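Hypothetical protein TTMA177 (Thermus thermophilus phage TMA, PDB 2ZDJ) is of unknown function, a small phage protein with a cystatin-like alpha and beta fold in which an antiparallel sheet is paired with one helix. Local coordinates at residues A[1-13]-A[54-67]. Numbering follows the deposited sequence.
Sequences MKMRKLVKDFGDD and IDSFVPYNFLEAYR
Lys5 and Ala65 exchange two backbone hydrogen bonds, N to O each way, where the outermost strand 4-6 runs antiparallel to strand 64-67 and brings the chain's two ends together in the cystatin-like sheet. Met3 O continues the pairing outward to Arg67 N, and Val7 N to Leu63 O carries it past Leu6. Beyond that, Lys8 N meets a lone pair of Asn61 O in the carbonyl plane at 3.1 Å, tying the 3-10 turn 7-9 to the type I turn Tyr60 to Leu63.

On the sheet face shared by Arg4, Leu6, Glu64 and Tyr66, the Arg4 chain bends at chi2 and chi3 and folds back toward the residue before it. Arg4 NE and NH1 both reach Met3 O, NE at 2.9 Å, from above the carbonyl plane. The two bonds lie in the guanidinium plane and fix its rotation, with one face over Tyr66 CB; Arg67 N is the third donor to this oxygen. Glu64 crosses the Arg4 chain at about a right angle; its OE1 stays 4.6 Å from Arg4 NE, too far for a salt bridge, though the opposite charges may still attract.

On the other face, with Ala65 and Lys5, Lys5 CE lies over one face of the Phe10 ring and its NZ bonds to Tyr14 OH. Ala65 CB lies at the edge of the Phe10 ring, near its plane, 3.5 Å from Phe10 CE2, while Phe40 stacks on that ring. Val7 is buried beside it: CG1 lies anti to the backbone N (chi1 166°) toward Pro59 and Asn61, and CG2 meets Ile54 CG2 and Leu63 CB, each at 4.0 Å.

At the far end of the pairing, Arg67 NH1 forms a salt bridge with Lys69's terminal carboxylate. Selenomethionine Met1 lays SE over one guanidinium face, and a water joins Arg67 NH2 to Lys2 O, 2.6 Å from each.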
HETATM    1  N   MSE A   1      -6.229   9.898 -12.455  1.00 24.64           N
HETATM    2  CA  MSE A   1      -5.996   9.032 -11.269  1.00 28.17           C
HETATM    3  C   MSE A   1      -4.773   9.625 -10.592  1.00 25.15           C
HETATM    4  O   MSE A   1      -3.790   9.952 -11.267  1.00 16.28           O
HETATM    5  CB  MSE A   1      -5.730   7.572 -11.730  1.00 34.02           C
HETATM    6  CG  MSE A   1      -5.654   6.478 -10.640  1.00 50.50           C
HETATM    7 SE   MSE A   1      -5.620   4.569 -11.297  1.00 62.86          SE
HETATM    8  CE  MSE A   1      -7.515   4.346 -11.607  1.00 60.14           C
ATOM      9  N   LYS A   2      -4.851   9.808  -9.274  1.00 22.92           N
ATOM     10  CA  LYS A   2      -3.723  10.328  -8.497  1.00 21.92           C
ATOM     11  C   LYS A   2      -2.843   9.109  -8.262  1.00 17.11           C
ATOM     12  O   LYS A   2      -3.302   8.123  -7.699  1.00 21.65           O
ATOM     13  CB  LYS A   2      -4.203  10.897  -7.151  1.00 27.04           C
ATOM     14  CG  LYS A   2      -4.850  12.271  -7.245  1.00 40.07           C
ATOM     15  CD  LYS A   2      -3.821  13.307  -7.678  1.00 47.63           C
ATOM     16  CE  LYS A   2      -4.412  14.704  -7.837  1.00 46.63           C
ATOM     17  NZ  LYS A   2      -3.329  15.657  -8.248  1.00 45.59           N
HETATM   18  N   MSE A   3      -1.584   9.181  -8.678  1.00 15.28           N
HETATM   19  CA  MSE A   3      -0.667   8.043  -8.559  1.00 21.68           C
HETATM   20  C   MSE A   3       0.298   8.119  -7.377  1.00 20.26           C
HETATM   21  O   MSE A   3       1.083   7.203  -7.134  1.00 17.64           O
HETATM   22  CB  MSE A   3       0.123   7.909  -9.870  1.00 23.96           C
HETATM   23  CG  MSE A   3      -0.157   6.645 -10.680  1.00 32.86           C
HETATM   24 SE   MSE A   3      -2.009   6.116 -10.756  1.00 51.74          SE
HETATM   25  CE  MSE A   3      -2.464   6.787 -12.512  1.00 58.07           C
ATOM     26  N   ARG A   4       0.234   9.215  -6.640  1.00 16.13           N
ATOM     27  CA  ARG A   4       1.116   9.402  -5.509  1.00 24.65           C
ATOM     28  C   ARG A   4       0.351  10.072  -4.381  1.00 26.54           C
ATOM     29  O   ARG A   4      -0.466  10.966  -4.617  1.00 28.41           O
ATOM     30  CB  ARG A   4       2.313  10.264  -5.920  1.00 28.04           C
ATOM     31  CG  ARG A   4       3.625   9.791  -5.321  1.00 37.83           C
ATOM     32  CD  ARG A   4       4.548   9.134  -6.334  1.00 29.95           C
ATOM     33  NE  ARG A   4       3.885   8.078  -7.086  1.00 43.00           N
ATOM     34  CZ  ARG A   4       4.486   7.326  -8.001  1.00 42.32           C
ATOM     35  NH1 ARG A   4       3.797   6.390  -8.646  1.00 30.93           N
ATOM     36  NH2 ARG A   4       5.776   7.507  -8.265  1.00 46.46           N
ATOM     37  N   LYS A   5       0.600   9.644  -3.154  1.00 20.35           N
ATOM     38  CA  LYS A   5      -0.104  10.249  -2.045  1.00 22.37           C
ATOM     39  C   LYS A   5       0.647  10.197  -0.733  1.00 21.77           C
ATOM     40  O   LYS A   5       1.271   9.193  -0.382  1.00 18.62           O
ATOM     41  CB  LYS A   5      -1.487   9.612  -1.873  1.00 19.84           C
ATOM     42  CG  LYS A   5      -2.286  10.271  -0.769  1.00 28.12           C
ATOM     43  CD  LYS A   5      -3.785  10.127  -0.956  1.00 40.01           C
ATOM     44  CE  LYS A   5      -4.280   8.732  -0.684  1.00 30.71           C
ATOM     45  NZ  LYS A   5      -5.750   8.699  -0.890  1.00 39.26           N
ATOM     46  N   LEU A   6       0.575  11.306  -0.013  1.00 18.76           N
ATOM     47  CA  LEU A   6       1.232  11.426   1.263  1.00 22.87           C
ATOM     48  C   LEU A   6       0.545  10.523   2.271  1.00 22.80           C
ATOM     49  O   LEU A   6      -0.691  10.475   2.352  1.00 18.77           O
ATOM     50  CB  LEU A   6       1.182  12.876   1.757  1.00 26.81           C
ATOM     51  CG  LEU A   6       1.847  13.968   0.914  1.00 28.31           C
ATOM     52  CD1 LEU A   6       1.558  15.349   1.541  1.00 27.66           C
ATOM     53  CD2 LEU A   6       3.336  13.719   0.842  1.00 22.19           C
ATOM     54  N   VAL A   7       1.359   9.805   3.029  1.00 22.57           N
ATOM     55  CA  VAL A   7       0.867   8.908   4.063  1.00 26.94           C
ATOM     56  C   VAL A   7      -0.176   9.626   4.932  1.00 28.80           C
ATOM     57  O   VAL A   7      -1.306   9.147   5.090  1.00 28.55           O
ATOM     58  CB  VAL A   7       2.039   8.420   4.947  1.00 21.49           C
ATOM     59  CG1 VAL A   7       1.521   7.781   6.217  1.00 27.53           C
ATOM     60  CG2 VAL A   7       2.880   7.427   4.174  1.00 29.19           C
ATOM     61  N   LYS A   8       0.193  10.785   5.472  1.00 26.68           N
ATOM     62  CA  LYS A   8      -0.716  11.536   6.331  1.00 30.81           C
ATOM     63  C   LYS A   8      -2.109  11.650   5.718  1.00 32.06           C
ATOM     64  O   LYS A   8      -3.093  11.813   6.434  1.00 33.08           O
ATOM     65  CB  LYS A   8      -0.171  12.943   6.616  1.00 23.85           C
ATOM     66  CG  LYS A   8      -0.374  13.940   5.487  1.00 35.00           C
ATOM     67  CD  LYS A   8      -0.047  15.369   5.920  1.00 33.41           C
ATOM     68  CE  LYS A   8      -0.347  16.366   4.803  1.00 43.09           C
ATOM     69  NZ  LYS A   8      -0.075  17.781   5.186  1.00 49.83           N
ATOM     70  N   ASP A   9      -2.205  11.552   4.396  1.00 32.99           N
ATOM     71  CA  ASP A   9      -3.510  11.666   3.760  1.00 33.95           C
ATOM     72  C   ASP A   9      -4.313  10.371   3.605  1.00 31.54           C
ATOM     73  O   ASP A   9      -5.405  10.382   3.048  1.00 31.35           O
ATOM     74  CB  ASP A   9      -3.376  12.392   2.421  1.00 35.79           C
ATOM     75  CG  ASP A   9      -2.984  13.842   2.598  1.00 32.10           C
ATOM     76  OD1 ASP A   9      -3.501  14.472   3.543  1.00 34.48           O
ATOM     77  OD2 ASP A   9      -2.169  14.355   1.805  1.00 37.09           O
ATOM     78  N   PHE A  10      -3.781   9.264   4.110  1.00 33.48           N
ATOM     79  CA  PHE A  10      -4.489   7.988   4.063  1.00 33.15           C
ATOM     80  C   PHE A  10      -5.415   7.902   5.278  1.00 35.55           C
ATOM     81  O   PHE A  10      -4.951   7.732   6.404  1.00 35.64           O
ATOM     82  CB  PHE A  10      -3.497   6.832   4.097  1.00 28.85           C
ATOM     83  CG  PHE A  10      -2.866   6.549   2.773  1.00 30.52           C
ATOM     84  CD1 PHE A  10      -3.589   5.913   1.773  1.00 23.65           C
ATOM     85  CD2 PHE A  10      -1.561   6.943   2.510  1.00 31.92           C
ATOM     86  CE1 PHE A  10      -3.019   5.672   0.531  1.00 22.76           C
ATOM     87  CE2 PHE A  10      -0.986   6.705   1.269  1.00 30.34           C
ATOM     88  CZ  PHE A  10      -1.715   6.069   0.280  1.00 25.85           C
ATOM     89  N   GLY A  11      -6.720   8.017   5.044  1.00 33.01           N
ATOM     90  CA  GLY A  11      -7.666   7.962   6.141  1.00 27.56           C
ATOM     91  C   GLY A  11      -7.999   6.568   6.643  1.00 29.72           C
ATOM     92  O   GLY A  11      -7.361   5.588   6.261  1.00 29.07           O
ATOM     93  N   ASP A  12      -9.018   6.495   7.499  1.00 29.63           N
ATOM     94  CA  ASP A  12      -9.493   5.250   8.097  1.00 32.08           C
ATOM     95  C   ASP A  12     -10.000   4.227   7.087  1.00 30.32           C
ATOM     96  O   ASP A  12     -10.195   3.069   7.437  1.00 25.91           O
ATOM     97  CB  ASP A  12     -10.631   5.522   9.098  1.00 43.53           C
ATOM     98  CG  ASP A  12     -10.173   6.290  10.330  1.00 51.78           C
ATOM     99  OD1 ASP A  12      -9.810   7.480  10.202  1.00 60.63           O
ATOM    100  OD2 ASP A  12     -10.185   5.701  11.433  1.00 60.23           O
ATOM    101  N   ASP A  13     -10.243   4.635   5.846  1.00 29.81           N
ATOM    102  CA  ASP A  13     -10.720   3.664   4.884  1.00 26.60           C
ATOM    103  C   ASP A  13      -9.568   2.811   4.362  1.00 26.86           C
ATOM    104  O   ASP A  13      -9.771   1.889   3.579  1.00 29.78           O
ATOM    105  CB  ASP A  13     -11.504   4.328   3.736  1.00 29.10           C
ATOM    106  CG  ASP A  13     -10.790   5.521   3.116  1.00 30.88           C
ATOM    107  OD1 ASP A  13     -11.068   5.799   1.930  1.00 25.60           O
ATOM    108  OD2 ASP A  13      -9.979   6.185   3.797  1.00 29.99           O
ATOM    109  N   ILE A  54       5.075   2.169   0.157  1.00 20.45           N
ATOM    110  CA  ILE A  54       6.047   3.162   0.567  1.00 23.16           C
ATOM    111  C   ILE A  54       7.317   2.347   0.697  1.00 26.59           C
ATOM    112  O   ILE A  54       7.276   1.170   1.073  1.00 23.64           O
ATOM    113  CB  ILE A  54       5.699   3.880   1.919  1.00 26.10           C
ATOM    114  CG1 ILE A  54       5.692   2.906   3.095  1.00 25.47           C
ATOM    115  CG2 ILE A  54       4.365   4.593   1.796  1.00 26.80           C
ATOM    116  CD1 ILE A  54       4.445   2.109   3.222  1.00 37.40           C
ATOM    117  N   ASP A  55       8.445   2.954   0.362  1.00 30.01           N
ATOM    118  CA  ASP A  55       9.715   2.244   0.414  1.00 33.74           C
ATOM    119  C   ASP A  55      10.268   2.036   1.821  1.00 36.99           C
ATOM    120  O   ASP A  55      11.270   1.344   2.008  1.00 44.79           O
ATOM    121  CB  ASP A  55      10.714   2.963  -0.490  1.00 34.75           C
ATOM    122  CG  ASP A  55      10.321   2.863  -1.961  1.00 40.16           C
ATOM    123  OD1 ASP A  55      10.597   3.802  -2.740  1.00 46.43           O
ATOM    124  OD2 ASP A  55       9.733   1.825  -2.339  1.00 37.20           O
ATOM    125  N   SER A  56       9.599   2.611   2.811  1.00 34.23           N
ATOM    126  CA  SER A  56      10.013   2.464   4.204  1.00 33.22           C
ATOM    127  C   SER A  56       9.108   1.463   4.946  1.00 32.92           C
ATOM    128  O   SER A  56       7.921   1.339   4.639  1.00 31.57           O
ATOM    129  CB  SER A  56       9.958   3.827   4.904  1.00 29.68           C
ATOM    130  OG  SER A  56      10.118   3.697   6.309  1.00 35.26           O
ATOM    131  N   PHE A  57       9.672   0.751   5.920  1.00 33.11           N
ATOM    132  CA  PHE A  57       8.897  -0.208   6.706  1.00 33.31           C
ATOM    133  C   PHE A  57       8.035   0.561   7.698  1.00 35.17           C
ATOM    134  O   PHE A  57       6.906   0.169   8.004  1.00 31.18           O
ATOM    135  CB  PHE A  57       9.819  -1.149   7.480  1.00 39.19           C
ATOM    136  CG  PHE A  57       9.088  -2.206   8.251  1.00 39.80           C
ATOM    137  CD1 PHE A  57       8.530  -3.302   7.598  1.00 43.15           C
ATOM    138  CD2 PHE A  57       8.936  -2.098   9.627  1.00 38.64           C
ATOM    139  CE1 PHE A  57       7.829  -4.281   8.310  1.00 46.94           C
ATOM    140  CE2 PHE A  57       8.237  -3.069  10.346  1.00 43.98           C
ATOM    141  CZ  PHE A  57       7.683  -4.162   9.686  1.00 42.08           C
ATOM    142  N   VAL A  58       8.583   1.660   8.201  1.00 33.98           N
ATOM    143  CA  VAL A  58       7.876   2.503   9.145  1.00 33.55           C
ATOM    144  C   VAL A  58       7.148   3.587   8.367  1.00 34.79           C
ATOM    145  O   VAL A  58       7.716   4.217   7.477  1.00 33.05           O
ATOM    146  CB  VAL A  58       8.843   3.186  10.127  1.00 39.84           C
ATOM    147  CG1 VAL A  58       8.053   3.972  11.172  1.00 39.02           C
ATOM    148  CG2 VAL A  58       9.741   2.143  10.786  1.00 39.47           C
ATOM    149  N   PRO A  59       5.870   3.809   8.685  1.00 33.18           N
ATOM    150  CA  PRO A  59       5.098   4.837   7.985  1.00 32.88           C
ATOM    151  C   PRO A  59       5.264   6.229   8.597  1.00 31.77           C
ATOM    152  O   PRO A  59       4.939   6.442   9.760  1.00 43.27           O
ATOM    153  CB  PRO A  59       3.671   4.322   8.111  1.00 34.53           C
ATOM    154  CG  PRO A  59       3.676   3.723   9.516  1.00 29.90           C
ATOM    155  CD  PRO A  59       5.005   2.976   9.544  1.00 31.30           C
ATOM    156  N   TYR A  60       5.788   7.167   7.814  1.00 27.88           N
ATOM    157  CA  TYR A  60       5.959   8.541   8.269  1.00 24.75           C
ATOM    158  C   TYR A  60       4.968   9.367   7.470  1.00 23.26           C
ATOM    159  O   TYR A  60       4.879   9.223   6.253  1.00 24.25           O
ATOM    160  CB  TYR A  60       7.387   9.040   8.002  1.00 25.61           C
ATOM    161  CG  TYR A  60       8.423   8.416   8.912  1.00 29.19           C
ATOM    162  CD1 TYR A  60       8.645   8.916  10.197  1.00 25.71           C
ATOM    163  CD2 TYR A  60       9.146   7.291   8.505  1.00 26.14           C
ATOM    164  CE1 TYR A  60       9.560   8.310  11.050  1.00 27.16           C
ATOM    165  CE2 TYR A  60      10.056   6.680   9.353  1.00 20.67           C
ATOM    166  CZ  TYR A  60      10.258   7.189  10.618  1.00 27.12           C
ATOM    167  OH  TYR A  60      11.144   6.560  11.459  1.00 32.66           O
ATOM    168  N   ASN A  61       4.222  10.228   8.152  1.00 21.66           N
ATOM    169  CA  ASN A  61       3.230  11.051   7.477  1.00 22.93           C
ATOM    170  C   ASN A  61       3.767  11.792   6.274  1.00 24.68           C
ATOM    171  O   ASN A  61       3.004  12.109   5.361  1.00 28.36           O
ATOM    172  CB  ASN A  61       2.618  12.074   8.439  1.00 24.49           C
ATOM    173  CG  ASN A  61       1.609  11.457   9.379  1.00 28.76           C
ATOM    174  OD1 ASN A  61       1.033  10.404   9.090  1.00 28.43           O
ATOM    175  ND2 ASN A  61       1.377  12.114  10.503  1.00 22.40           N
ATOM    176  N   PHE A  62       5.070  12.071   6.270  1.00 26.67           N
ATOM    177  CA  PHE A  62       5.673  12.818   5.173  1.00 24.68           C
ATOM    178  C   PHE A  62       6.137  11.984   3.988  1.00 21.67           C
ATOM    179  O   PHE A  62       6.498  12.524   2.951  1.00 21.18           O
ATOM    180  CB  PHE A  62       6.816  13.696   5.699  1.00 21.24           C
ATOM    181  CG  PHE A  62       7.807  12.970   6.567  1.00 18.14           C
ATOM    182  CD1 PHE A  62       8.762  12.122   6.006  1.00 19.06           C
ATOM    183  CD2 PHE A  62       7.803  13.155   7.944  1.00 13.44           C
ATOM    184  CE1 PHE A  62       9.701  11.466   6.803  1.00 21.81           C
ATOM    185  CE2 PHE A  62       8.744  12.503   8.761  1.00 19.30           C
ATOM    186  CZ  PHE A  62       9.695  11.656   8.188  1.00 17.37           C
ATOM    187  N   LEU A  63       6.114  10.668   4.133  1.00 24.95           N
ATOM    188  CA  LEU A  63       6.526   9.798   3.043  1.00 24.58           C
ATOM    189  C   LEU A  63       5.507   9.844   1.920  1.00 23.52           C
ATOM    190  O   LEU A  63       4.322  10.095   2.140  1.00 23.92           O
ATOM    191  CB  LEU A  63       6.672   8.358   3.530  1.00 26.72           C
ATOM    192  CG  LEU A  63       7.847   8.056   4.459  1.00 30.43           C
ATOM    193  CD1 LEU A  63       7.878   6.558   4.766  1.00 30.48           C
ATOM    194  CD2 LEU A  63       9.150   8.482   3.785  1.00 25.47           C
ATOM    195  N   GLU A  64       5.975   9.601   0.706  1.00 23.41           N
ATOM    196  CA  GLU A  64       5.092   9.613  -0.437  1.00 20.72           C
ATOM    197  C   GLU A  64       4.845   8.193  -0.931  1.00 20.42           C
ATOM    198  O   GLU A  64       5.760   7.504  -1.370  1.00 24.33           O
ATOM    199  CB  GLU A  64       5.696  10.449  -1.550  1.00 22.78           C
ATOM    200  CG  GLU A  64       4.685  10.844  -2.591  1.00 37.97           C
ATOM    201  CD  GLU A  64       5.277  11.711  -3.687  1.00 42.21           C
ATOM    202  OE1 GLU A  64       6.062  11.184  -4.509  1.00 45.01           O
ATOM    203  OE2 GLU A  64       4.953  12.919  -3.717  1.00 48.32           O
ATOM    204  N   ALA A  65       3.595   7.768  -0.854  1.00 15.18           N
ATOM    205  CA  ALA A  65       3.205   6.430  -1.283  1.00 13.69           C
ATOM    206  C   ALA A  65       2.916   6.420  -2.766  1.00 17.77           C
ATOM    207  O   ALA A  65       2.516   7.440  -3.345  1.00 21.24           O
ATOM    208  CB  ALA A  65       1.958   5.968  -0.502  1.00 17.51           C
ATOM    209  N   TYR A  66       3.131   5.265  -3.386  1.00 19.13           N
ATOM    210  CA  TYR A  66       2.877   5.113  -4.809  1.00 16.92           C
ATOM    211  C   TYR A  66       1.841   4.017  -5.030  1.00 16.05           C
ATOM    212  O   TYR A  66       1.912   2.964  -4.411  1.00 16.24           O
ATOM    213  CB  TYR A  66       4.181   4.806  -5.563  1.00 18.83           C
ATOM    214  CG  TYR A  66       5.096   3.791  -4.903  1.00 25.15           C
ATOM    215  CD1 TYR A  66       6.035   4.178  -3.942  1.00 21.71           C
ATOM    216  CD2 TYR A  66       5.054   2.450  -5.277  1.00 18.60           C
ATOM    217  CE1 TYR A  66       6.924   3.242  -3.377  1.00 18.96           C
ATOM    218  CE2 TYR A  66       5.925   1.517  -4.723  1.00 29.29           C
ATOM    219  CZ  TYR A  66       6.860   1.915  -3.783  1.00 30.15           C
ATOM    220  OH  TYR A  66       7.740   0.979  -3.292  1.00 30.70           O
ATOM    221  N   ARG A  67       0.870   4.287  -5.900  1.00 16.84           N
ATOM    222  CA  ARG A  67      -0.214   3.350  -6.186  1.00 20.65           C
ATOM    223  C   ARG A  67       0.213   2.177  -7.070  1.00 19.83           C
ATOM    224  O   ARG A  67       0.775   2.370  -8.144  1.00 24.06           O
ATOM    225  CB  ARG A  67      -1.382   4.100  -6.840  1.00 15.79           C
ATOM    226  CG  ARG A  67      -2.353   3.210  -7.580  1.00 32.05           C
ATOM    227  CD  ARG A  67      -3.688   3.054  -6.883  1.00 28.66           C
ATOM    228  NE  ARG A  67      -4.608   4.129  -7.201  1.00 30.17           N
ATOM    229  CZ  ARG A  67      -5.925   3.977  -7.338  1.00 35.78           C
ATOM    230  NH1 ARG A  67      -6.493   2.789  -7.192  1.00 27.03           N
ATOM    231  NH2 ARG A  67      -6.683   5.028  -7.618  1.00 35.97           N
TER
HETATM  232  O   HOH W   1      -5.678   7.332  -7.073  1.00 32.79           O